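Local coordinates for protein tRNA (adenine(9)-N1)-methyltransferase (Sulfolobus acidocaldarius, PDB 5A7Z) that catalyses the S-adenosyl-L-methionine-dependent methylation of adenosine at position 9 of tRNA, giving N1-methyladenosine, at residues N59-E65 against Y91-G97; Q131-C135 against D240-L246; E172-L178 against D193-I199. One frame throughout, in Å; residues are numbered along the deposited sequence.

Overall arrangement
Followed from its N terminus, the chain first closes contact 1, where 59-65 meets 91-97 after an excursion made largely of strands; this joins two neighbouring antiparallel strands of a mixed sheet toward one end of the molecule. The other two contacts lie on the opposite side of the chain's centre, within the TRM10-type methyltransferase region. Contact 2 brings helix 122-142 against the start of helix 242-255, closing a long loop, and contact 3, the parallel pairing of 172-178 with 193-199, opens and closes within that loop. Contacts 2 and 3 have centres about 16 Å apart and touch through Ile242, Ile245 and Ile199, whereas contact 1 touches neither.

Contact 1 of 3, residues N59-E65 against Y91-G97; sequences NYGLVEE and YTFRKGG
Asn59 meets the turn that ends the partner strand: its carbonyl O receives the N-H of Gly96 at 2.8 Å, while Lys95 lays its CD against the same oxygen. At Tyr60 the two side chains of the pair with Lys95 diverge, yet the tyrosine ring has the CA of Lys95 over one face. Its plane is turned only 11° from that of Phe93, but the rings are slid apart and barely overlap; the close approach is instead Tyr60 CB to Phe93 CZ, 3.4 Å. Gly61 forms a hydrogen-bonded pair with Arg94. The O of Arg94 is gripped from opposite faces of its plane by the N-H groups of Gly61 and Gly97, which couples the strand pairing to the turn. Leu62 shares a face with Phe93 and sets CD2 at the edge of the phenyl ring, 4.1 Å from CD1 of Phe93. Val63 pairs with Thr92 through two backbone bonds of 2.7 Å each, N to O in both directions, and its CB lies over one face of the Arg94 guanidinium. Glu64 then runs alongside Tyr91, CG beside CE1 of the ring. In Glu65, chi1 of 74° sets CG between the backbone N and the carbonyl carbon, and the extended chain brings the carboxylate to the hydroxyl of Thr92. There Glu65 OE2 takes Thr92 OG1 on its anti lone pair at 2.8 Å, and Glu65 OE1 makes a longer salt bridge, 3.5 Å, to NH2 of Arg94, the carboxylate and guanidinium planes 86° apart. Water 1 joins Glu65 O to Thr92 OG1, and Arg67 is a second charged partner of the carboxylate. The whole is an antiparallel strand pair of a mixed sheet, with a type II turn from Arg94 to Gly97 at one end.

Contact 2 of 3, residues Q131-C135 against D240-L246; sequences QVDLC and DEINKIL
Gln131 reaches from helix 122-142 to the first turn of helix 242-255, and its side chain gives the contact much of its polar character. The path starts at CB of Gln131, which lies 3.6 Å from OD1 of Asn243. With chi1 at -72°, Gln131 CG stands beside the backbone N and comes within 3.3 Å of that same Asn243 OD1, an oxygen buried here with no polar partner in the model. The chain then runs on extended, and CD passes close to the CA of Glu241. At the tip the two amide atoms part company. Gln131 OE1 accepts the N-H of Ile242, N to O 3.0 Å, along an almost straight line, 178° at the hydrogen, although the donor stands well above the plane of the amide and not on a lone pair. Gln131 NE2 rests against CG of Glu241, 3.6 Å away, with the amide and carboxylate planes steeply inclined. Beyond the glutamine, Leu134 and Asn243 lie side by side and point the same way, so that ND2 of Asn243 sits 3.4 Å from CD1 of Leu134. Cys135 fills the deeper part of the interface: SG touches Ile242 CG2 at 3.5 Å and also lies against the Asn243 backbone, while CB packs on CD2 of Leu246. Val132 and Ile242 both meet Ile112, and Leu246 meets Met110, so both helices rest on the sheet that contains strand 109-113. Glu241 occupies the N-cap position, and a glutamine from the neighbouring helix receives the N-H that follows it. The axes of helices 131-135 and 242-246 run at 33° and come within 8.4 Å: a helix-helix packing against the sheet of a SPOUT-type methyltransferase domain.

Contact 3 of 3, residues E172-L178 against D193-I199; sequences EDNPVIL and DHNVFVI
Val176 and Phe197 form the apolar middle of this parallel strand pair, with CG1 of Val176 3.5 Å from CD2 of Phe197. With chi1 of 71° setting CG1 between the backbone N and the carbonyl carbon, this is the branch of Val176 that meets the ring. On the same face, Leu178 brings CD1 to the edge of the Phe197 ring and to CG1 of Ile199, 3.7 Å away. The other face carries Ile177 and Val198, whose side chains run alongside each other, CD1 of the isoleucine against CB of the valine at 3.6 Å. The backbone bonds from Val176 N to Val196 O, from Val198 N to Val176 O and from Leu178 N to Val198 O keep the strands in register. Farther out, His194 has CB of Val176 over one face of its imidazole and the carbonyl of Asn174 at its edge, where CD2 comes 3.0 Å from the Asn174 O; its ND1 is bonded to Ile190 O. The polar end belongs to Asn195, which spans two backbone groups. Asn195 OD1 accepts from Asn174 N at 2.6 Å on an in-plane lone pair, and Asn195 ND2 donates to Glu172 O at 3.1 Å, the acceptor lying in the amide plane. Both ends of the amide are thereby used, which fixes its rotation. Asp173 sets CB against Val196 CG2 and directs its carboxylate to Lys109 and Tyr107. Strand 175-178 lies between 196-202 and 226-228, strand 109-113 flanks 196-202 on its far side, and helix 242-255 covers the face bearing Leu178, Phe197 and Ile199.

Contact 1 of 3, residues N59-E65 against Y91-G97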
loop_
_atom_site.group_PDB
_atom_site.type_symbol
_atom_site.label_atom_id
_atom_site.label_comp_id
_atom_site.label_asym_id
_atom_site.label_seq_id
_atom_site.Cartn_x
_atom_site.Cartn_y
_atom_site.Cartn_z
ATOM N N ASN A 59 -15.357 -10.606 -5.544
ATOM C CA ASN A 59 -16.174 -11.245 -6.595
ATOM C C ASN A 59 -16.856 -10.278 -7.608
ATOM O O ASN A 59 -18.007 -10.487 -8.027
ATOM C CB ASN A 59 -17.211 -12.186 -5.976
ATOM C CG ASN A 59 -17.963 -13.005 -7.032
ATOM O OD1 ASN A 59 -17.379 -13.460 -8.038
ATOM N ND2 ASN A 59 -19.263 -13.151 -6.837
ATOM N N TYR A 60 -16.109 -9.267 -8.044
ATOM C CA TYR A 60 -16.517 -8.415 -9.151
ATOM C C TYR A 60 -15.772 -8.825 -10.422
ATOM O O TYR A 60 -14.678 -9.333 -10.364
ATOM C CB TYR A 60 -16.202 -6.947 -8.823
ATOM C CG TYR A 60 -17.176 -6.324 -7.859
ATOM C CD1 TYR A 60 -17.165 -6.652 -6.522
ATOM C CD2 TYR A 60 -18.108 -5.415 -8.300
ATOM C CE1 TYR A 60 -18.061 -6.092 -5.653
ATOM C CE2 TYR A 60 -19.012 -4.844 -7.447
ATOM C CZ TYR A 60 -18.981 -5.178 -6.118
ATOM O OH TYR A 60 -19.879 -4.585 -5.287
ATOM N N GLY A 61 -16.353 -8.560 -11.575
ATOM C CA GLY A 61 -15.598 -8.652 -12.798
ATOM C C GLY A 61 -16.303 -7.914 -13.894
ATOM O O GLY A 61 -17.165 -7.076 -13.635
ATOM N N LEU A 62 -15.961 -8.257 -15.120
ATOM C CA LEU A 62 -16.495 -7.607 -16.289
ATOM C C LEU A 62 -17.630 -8.416 -16.917
ATOM O O LEU A 62 -17.563 -9.653 -17.013
ATOM C CB LEU A 62 -15.380 -7.426 -17.328
ATOM C CG LEU A 62 -14.220 -6.486 -16.934
ATOM C CD1 LEU A 62 -13.207 -6.376 -18.067
ATOM C CD2 LEU A 62 -14.736 -5.098 -16.542
ATOM N N VAL A 63 -18.656 -7.704 -17.354
ATOM C CA VAL A 63 -19.715 -8.270 -18.131
ATOM C C VAL A 63 -19.772 -7.584 -19.507
ATOM O O VAL A 63 -19.651 -6.367 -19.615
ATOM C CB VAL A 63 -21.036 -8.090 -17.384
ATOM C CG1 VAL A 63 -22.216 -8.429 -18.267
ATOM C CG2 VAL A 63 -21.019 -8.933 -16.113
ATOM N N GLU A 64 -19.879 -8.386 -20.550
ATOM C CA GLU A 64 -19.909 -7.885 -21.884
ATOM C C GLU A 64 -21.290 -7.402 -22.210
ATOM O O GLU A 64 -22.235 -8.143 -22.127
ATOM C CB GLU A 64 -19.494 -8.975 -22.844
ATOM C CG GLU A 64 -19.057 -8.464 -24.195
ATOM C CD GLU A 64 -18.954 -9.591 -25.201
ATOM O OE1 GLU A 64 -18.715 -10.741 -24.789
ATOM O OE2 GLU A 64 -19.146 -9.330 -26.390
ATOM N N GLU A 65 -21.392 -6.137 -22.504
ATOM C CA GLU A 65 -22.654 -5.484 -22.683
ATOM C C GLU A 65 -22.466 -4.032 -23.051
ATOM O O GLU A 65 -21.546 -3.375 -22.649
ATOM C CB GLU A 65 -23.548 -5.649 -21.452
ATOM C CG GLU A 65 -23.169 -4.827 -20.249
ATOM C CD GLU A 65 -24.319 -4.609 -19.303
ATOM O OE1 GLU A 65 -25.351 -5.230 -19.451
ATOM O OE2 GLU A 65 -24.195 -3.811 -18.411
ATOM N N TYR A 91 -18.032 -3.227 -21.953
ATOM C CA TYR A 91 -17.801 -4.023 -20.753
ATOM C C TYR A 91 -18.257 -3.221 -19.551
ATOM O O TYR A 91 -17.963 -2.006 -19.438
ATOM C CB TYR A 91 -16.327 -4.399 -20.637
ATOM C CG TYR A 91 -15.913 -5.389 -21.692
ATOM C CD1 TYR A 91 -16.172 -6.735 -21.537
ATOM C CD2 TYR A 91 -15.360 -4.961 -22.897
ATOM C CE1 TYR A 91 -15.847 -7.658 -22.531
ATOM C CE2 TYR A 91 -14.987 -5.869 -23.873
ATOM C CZ TYR A 91 -15.251 -7.210 -23.696
ATOM O OH TYR A 91 -14.961 -8.111 -24.704
ATOM N N THR A 92 -19.015 -3.888 -18.684
ATOM C CA THR A 92 -19.529 -3.295 -17.476
ATOM C C THR A 92 -18.911 -3.981 -16.265
ATOM O O THR A 92 -18.823 -5.218 -16.219
ATOM C CB THR A 92 -21.059 -3.429 -17.410
ATOM O OG1 THR A 92 -21.669 -2.681 -18.471
ATOM C CG2 THR A 92 -21.563 -2.895 -16.100
ATOM N N PHE A 93 -18.445 -3.189 -15.307
ATOM C CA PHE A 93 -17.807 -3.739 -14.128
ATOM C C PHE A 93 -18.883 -4.044 -13.104
ATOM O O PHE A 93 -19.573 -3.149 -12.662
ATOM C CB PHE A 93 -16.812 -2.729 -13.526
ATOM C CG PHE A 93 -16.023 -3.268 -12.369
ATOM C CD1 PHE A 93 -14.899 -4.006 -12.582
ATOM C CD2 PHE A 93 -16.422 -3.029 -11.063
ATOM C CE1 PHE A 93 -14.186 -4.532 -11.532
ATOM C CE2 PHE A 93 -15.714 -3.551 -10.008
ATOM C CZ PHE A 93 -14.568 -4.267 -10.250
ATOM N N ARG A 94 -18.995 -5.288 -12.681
ATOM C CA ARG A 94 -19.905 -5.584 -11.585
ATOM C C ARG A 94 -19.821 -6.944 -10.945
ATOM O O ARG A 94 -19.130 -7.847 -11.419
ATOM C CB ARG A 94 -21.330 -5.365 -12.042
ATOM C CG ARG A 94 -21.906 -6.450 -12.926
ATOM C CD ARG A 94 -23.417 -6.343 -12.876
ATOM N NE ARG A 94 -23.999 -6.765 -14.113
ATOM C CZ ARG A 94 -24.433 -5.955 -15.074
ATOM N NH1 ARG A 94 -24.373 -4.640 -14.951
ATOM N NH2 ARG A 94 -24.932 -6.481 -16.172
ATOM N N LYS A 95 -20.653 -7.091 -9.924
ATOM C CA LYS A 95 -20.686 -8.247 -9.065
ATOM C C LYS A 95 -20.970 -9.481 -9.909
ATOM O O LYS A 95 -21.847 -9.446 -10.740
ATOM C CB LYS A 95 -21.803 -8.012 -8.006
ATOM C CG LYS A 95 -21.914 -9.044 -6.879
ATOM C CD LYS A 95 -20.562 -9.498 -6.377
ATOM C CE LYS A 95 -20.574 -9.775 -4.887
ATOM N NZ LYS A 95 -20.421 -8.507 -4.120
ATOM N N GLY A 96 -20.201 -10.551 -9.718
ATOM C CA GLY A 96 -20.423 -11.805 -10.458
ATOM C C GLY A 96 -19.897 -11.797 -11.879
ATOM O O GLY A 96 -20.063 -12.764 -12.598
ATOM N N GLY A 97 -19.262 -10.703 -12.299
ATOM C CA GLY A 97 -18.587 -10.657 -13.585
ATOM C C GLY A 97 -17.313 -11.507 -13.616
ATOM O O GLY A 97 -16.834 -11.961 -12.577
HETATM O O HOH W 1 -20.631 -1.379 -20.701
#

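Contact 2 of 3, residues Q131-C135 against D240-L246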
loop_
_atom_site.group_PDB
_atom_site.type_symbol
_atom_site.label_atom_id
_atom_site.label_comp_id
_atom_site.label_asym_id
_atom_site.label_seq_id
_atom_site.Cartn_x
_atom_site.Cartn_y
_atom_site.Cartn_z
ATOM N N GLN A 131 -3.502 -1.073 15.281
ATOM C CA GLN A 131 -2.801 -0.422 14.196
ATOM C C GLN A 131 -2.489 -1.381 13.057
ATOM O O GLN A 131 -2.662 -1.050 11.888
ATOM C CB GLN A 131 -1.542 0.245 14.707
ATOM C CG GLN A 131 -1.863 1.493 15.539
ATOM C CD GLN A 131 -0.661 2.049 16.241
ATOM O OE1 GLN A 131 0.480 1.805 15.842
ATOM N NE2 GLN A 131 -0.901 2.842 17.272
ATOM N N VAL A 132 -2.057 -2.573 13.377
ATOM C CA VAL A 132 -1.769 -3.505 12.331
ATOM C C VAL A 132 -2.998 -3.792 11.518
ATOM O O VAL A 132 -2.964 -3.739 10.307
ATOM C CB VAL A 132 -1.180 -4.781 12.858
ATOM C CG1 VAL A 132 -1.344 -5.906 11.835
ATOM C CG2 VAL A 132 0.286 -4.554 13.148
ATOM N N ASP A 133 -4.096 -4.084 12.187
ATOM C CA ASP A 133 -5.351 -4.355 11.504
ATOM C C ASP A 133 -5.795 -3.208 10.594
ATOM O O ASP A 133 -6.206 -3.442 9.461
ATOM C CB ASP A 133 -6.444 -4.642 12.525
ATOM C CG ASP A 133 -6.312 -6.020 13.163
ATOM O OD1 ASP A 133 -5.201 -6.643 13.135
ATOM O OD2 ASP A 133 -7.304 -6.445 13.764
ATOM N N LEU A 134 -5.692 -1.977 11.100
ATOM C CA LEU A 134 -5.924 -0.780 10.322
ATOM C C LEU A 134 -5.058 -0.666 9.070
ATOM O O LEU A 134 -5.474 -0.040 8.100
ATOM C CB LEU A 134 -5.693 0.467 11.200
ATOM C CG LEU A 134 -6.761 0.689 12.276
ATOM C CD1 LEU A 134 -6.443 1.898 13.153
ATOM C CD2 LEU A 134 -8.126 0.859 11.629
ATOM N N CYS A 135 -3.842 -1.216 9.120
ATOM C CA CYS A 135 -2.941 -1.246 7.972
ATOM C C CYS A 135 -3.535 -2.033 6.835
ATOM O O CYS A 135 -3.270 -1.725 5.698
ATOM C CB CYS A 135 -1.561 -1.848 8.326
ATOM S SG CYS A 135 -0.525 -0.760 9.347
ATOM N N ASP A 240 2.505 8.801 15.020
ATOM C CA ASP A 240 3.368 7.647 15.319
ATOM C C ASP A 240 2.630 6.323 15.226
ATOM O O ASP A 240 3.203 5.276 15.527
ATOM C CB ASP A 240 4.040 7.779 16.680
ATOM C CG ASP A 240 3.086 8.190 17.762
ATOM O OD1 ASP A 240 1.861 8.045 17.573
ATOM O OD2 ASP A 240 3.565 8.685 18.802
ATOM N N GLU A 241 1.376 6.375 14.796
ATOM C CA GLU A 241 0.608 5.181 14.503
ATOM C C GLU A 241 1.131 4.500 13.228
ATOM O O GLU A 241 1.343 5.151 12.203
ATOM C CB GLU A 241 -0.880 5.525 14.335
ATOM C CG GLU A 241 -1.595 5.941 15.621
ATOM C CD GLU A 241 -1.522 7.452 15.920
ATOM O OE1 GLU A 241 -1.061 8.257 15.054
ATOM O OE2 GLU A 241 -1.936 7.833 17.033
ATOM N N ILE A 242 1.308 3.188 13.302
ATOM C CA ILE A 242 1.901 2.400 12.206
ATOM C C ILE A 242 1.063 2.595 10.969
ATOM O O ILE A 242 1.575 2.971 9.956
ATOM C CB ILE A 242 1.986 0.892 12.575
ATOM C CG1 ILE A 242 3.107 0.657 13.593
ATOM C CG2 ILE A 242 2.216 0.020 11.348
ATOM C CD1 ILE A 242 2.973 -0.645 14.362
ATOM N N ASN A 243 -0.238 2.363 11.075
ATOM C CA ASN A 243 -1.169 2.633 9.977
ATOM C C ASN A 243 -1.113 4.070 9.371
ATOM O O ASN A 243 -1.311 4.251 8.176
ATOM C CB ASN A 243 -2.583 2.317 10.416
ATOM C CG ASN A 243 -3.014 3.132 11.623
ATOM O OD1 ASN A 243 -2.362 3.117 12.652
ATOM N ND2 ASN A 243 -4.124 3.813 11.504
ATOM N N LYS A 244 -0.832 5.077 10.190
ATOM C CA LYS A 244 -0.723 6.442 9.696
ATOM C C LYS A 244 0.615 6.689 8.972
ATOM O O LYS A 244 0.649 7.304 7.918
ATOM C CB LYS A 244 -0.891 7.421 10.847
ATOM C CG LYS A 244 -2.242 7.330 11.545
ATOM C CD LYS A 244 -3.233 8.340 11.014
ATOM C CE LYS A 244 -4.127 8.869 12.122
ATOM N NZ LYS A 244 -3.596 10.147 12.669
ATOM N N ILE A 245 1.701 6.179 9.535
ATOM C CA ILE A 245 2.994 6.177 8.864
ATOM C C ILE A 245 2.906 5.459 7.508
ATOM O O ILE A 245 3.435 5.947 6.492
ATOM C CB ILE A 245 4.082 5.462 9.721
ATOM C CG1 ILE A 245 4.350 6.213 11.034
ATOM C CG2 ILE A 245 5.384 5.336 8.951
ATOM C CD1 ILE A 245 4.817 7.637 10.831
ATOM N N LEU A 246 2.300 4.274 7.499
ATOM C CA LEU A 246 2.102 3.537 6.248
ATOM C C LEU A 246 1.393 4.414 5.204
ATOM O O LEU A 246 1.838 4.556 4.075
ATOM C CB LEU A 246 1.260 2.315 6.517
ATOM C CG LEU A 246 0.953 1.459 5.289
ATOM C CD1 LEU A 246 2.244 1.043 4.645
ATOM C CD2 LEU A 246 0.149 0.227 5.691
#

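Contact 3 of 3, residues E172-L178 against D193-I199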
loop_
_atom_site.group_PDB
_atom_site.type_symbol
_atom_site.label_atom_id
_atom_site.label_comp_id
_atom_site.label_asym_id
_atom_site.label_seq_id
_atom_site.Cartn_x
_atom_site.Cartn_y
_atom_site.Cartn_z
ATOM N N GLU A 172 16.682 -7.820 -4.822
ATOM C CA GLU A 172 16.172 -6.583 -5.388
ATOM C C GLU A 172 15.544 -5.676 -4.364
ATOM O O GLU A 172 15.239 -4.550 -4.682
ATOM C CB GLU A 172 15.158 -6.874 -6.481
ATOM C CG GLU A 172 15.690 -6.545 -7.862
ATOM C CD GLU A 172 14.663 -6.743 -8.944
ATOM O OE1 GLU A 172 13.804 -7.635 -8.780
ATOM O OE2 GLU A 172 14.726 -6.019 -9.963
ATOM N N ASP A 173 15.334 -6.172 -3.146
ATOM C CA ASP A 173 14.764 -5.361 -2.083
ATOM C C ASP A 173 15.715 -4.292 -1.740
ATOM O O ASP A 173 16.858 -4.564 -1.489
ATOM C CB ASP A 173 14.546 -6.186 -0.833
ATOM C CG ASP A 173 13.534 -7.263 -1.024
ATOM O OD1 ASP A 173 12.720 -7.171 -1.980
ATOM O OD2 ASP A 173 13.546 -8.218 -0.209
ATOM N N ASN A 174 15.230 -3.082 -1.622
ATOM C CA ASN A 174 16.088 -1.974 -1.265
ATOM C C ASN A 174 15.487 -1.208 -0.096
ATOM O O ASN A 174 14.859 -0.167 -0.295
ATOM C CB ASN A 174 16.255 -1.085 -2.468
ATOM C CG ASN A 174 17.063 0.128 -2.174
ATOM O OD1 ASN A 174 17.778 0.200 -1.188
ATOM N ND2 ASN A 174 16.909 1.121 -3.004
ATOM N N PRO A 175 15.658 -1.745 1.134
ATOM C CA PRO A 175 14.834 -1.397 2.281
ATOM C C PRO A 175 15.298 -0.160 2.972
ATOM O O PRO A 175 16.485 0.162 2.946
ATOM C CB PRO A 175 15.005 -2.591 3.226
ATOM C CG PRO A 175 15.813 -3.599 2.476
ATOM C CD PRO A 175 16.586 -2.821 1.469
ATOM N N VAL A 176 14.363 0.547 3.580
ATOM C CA VAL A 176 14.708 1.553 4.555
ATOM C C VAL A 176 13.895 1.283 5.819
ATOM O O VAL A 176 12.859 0.628 5.755
ATOM C CB VAL A 176 14.433 2.933 4.000
ATOM C CG1 VAL A 176 12.943 3.171 3.892
ATOM C CG2 VAL A 176 15.090 3.989 4.857
ATOM N N ILE A 177 14.412 1.710 6.969
ATOM C CA ILE A 177 13.777 1.469 8.248
ATOM C C ILE A 177 13.228 2.798 8.744
ATOM O O ILE A 177 13.951 3.786 8.835
ATOM C CB ILE A 177 14.782 0.962 9.314
ATOM C CG1 ILE A 177 15.678 -0.164 8.781
ATOM C CG2 ILE A 177 14.063 0.529 10.573
ATOM C CD1 ILE A 177 14.962 -1.370 8.223
ATOM N N LEU A 178 11.958 2.806 9.106
ATOM C CA LEU A 178 11.348 4.000 9.629
ATOM C C LEU A 178 11.560 4.065 11.113
ATOM O O LEU A 178 11.204 3.164 11.829
ATOM C CB LEU A 178 9.869 4.052 9.238
ATOM C CG LEU A 178 9.850 4.323 7.721
ATOM C CD1 LEU A 178 8.808 3.528 6.998
ATOM C CD2 LEU A 178 9.726 5.813 7.438
ATOM N N ASP A 193 12.825 6.543 -4.003
ATOM C CA ASP A 193 13.976 5.751 -4.393
ATOM C C ASP A 193 14.106 4.423 -3.689
ATOM O O ASP A 193 14.996 3.671 -4.024
ATOM C CB ASP A 193 15.259 6.534 -4.154
ATOM C CG ASP A 193 15.426 7.697 -5.122
ATOM O OD1 ASP A 193 14.521 7.890 -5.988
ATOM O OD2 ASP A 193 16.446 8.426 -4.991
ATOM N N HIS A 194 13.265 4.128 -2.712
ATOM C CA HIS A 194 13.340 2.850 -2.038
ATOM C C HIS A 194 12.122 2.021 -2.324
ATOM O O HIS A 194 11.111 2.546 -2.645
ATOM C CB HIS A 194 13.546 3.036 -0.566
ATOM C CG HIS A 194 14.948 3.351 -0.205
ATOM N ND1 HIS A 194 15.452 4.623 -0.251
ATOM C CD2 HIS A 194 15.962 2.559 0.199
ATOM C CE1 HIS A 194 16.716 4.606 0.115
ATOM N NE2 HIS A 194 17.050 3.365 0.389
ATOM N N ASN A 195 12.224 0.715 -2.237
ATOM C CA ASN A 195 11.074 -0.119 -2.613
ATOM C C ASN A 195 10.542 -1.027 -1.499
ATOM O O ASN A 195 9.606 -1.794 -1.718
ATOM C CB ASN A 195 11.362 -0.918 -3.879
ATOM C CG ASN A 195 12.491 -1.882 -3.712
ATOM O OD1 ASN A 195 13.002 -2.065 -2.627
ATOM N ND2 ASN A 195 12.871 -2.539 -4.797
ATOM N N VAL A 196 11.178 -0.973 -0.333
ATOM C CA VAL A 196 10.771 -1.781 0.838
ATOM C C VAL A 196 10.866 -0.903 2.097
ATOM O O VAL A 196 11.881 -0.265 2.328
ATOM C CB VAL A 196 11.653 -3.026 1.009
ATOM C CG1 VAL A 196 11.259 -3.798 2.264
ATOM C CG2 VAL A 196 11.574 -3.910 -0.215
ATOM N N PHE A 197 9.791 -0.864 2.880
ATOM C CA PHE A 197 9.691 0.024 4.066
ATOM C C PHE A 197 9.370 -0.750 5.312
ATOM O O PHE A 197 8.379 -1.456 5.360
ATOM C CB PHE A 197 8.643 1.117 3.820
ATOM C CG PHE A 197 8.937 1.914 2.610
ATOM C CD1 PHE A 197 8.676 1.395 1.367
ATOM C CD2 PHE A 197 9.661 3.081 2.705
ATOM C CE1 PHE A 197 9.047 2.074 0.225
ATOM C CE2 PHE A 197 10.017 3.783 1.565
ATOM C CZ PHE A 197 9.715 3.275 0.327
ATOM N N VAL A 198 10.258 -0.653 6.306
ATOM C CA VAL A 198 10.160 -1.420 7.527
ATOM C C VAL A 198 9.758 -0.498 8.680
ATOM O O VAL A 198 10.449 0.489 8.978
ATOM C CB VAL A 198 11.492 -2.125 7.863
ATOM C CG1 VAL A 198 11.357 -2.939 9.143
ATOM C CG2 VAL A 198 11.931 -3.046 6.723
ATOM N N ILE A 199 8.626 -0.851 9.303
ATOM C CA ILE A 199 8.075 -0.176 10.478
ATOM C C ILE A 199 7.927 -1.186 11.618
ATOM O O ILE A 199 7.158 -2.147 11.530
ATOM C CB ILE A 199 6.692 0.470 10.165
ATOM C CG1 ILE A 199 6.678 1.020 8.731
ATOM C CG2 ILE A 199 6.411 1.609 11.151
ATOM C CD1 ILE A 199 5.298 1.296 8.153
#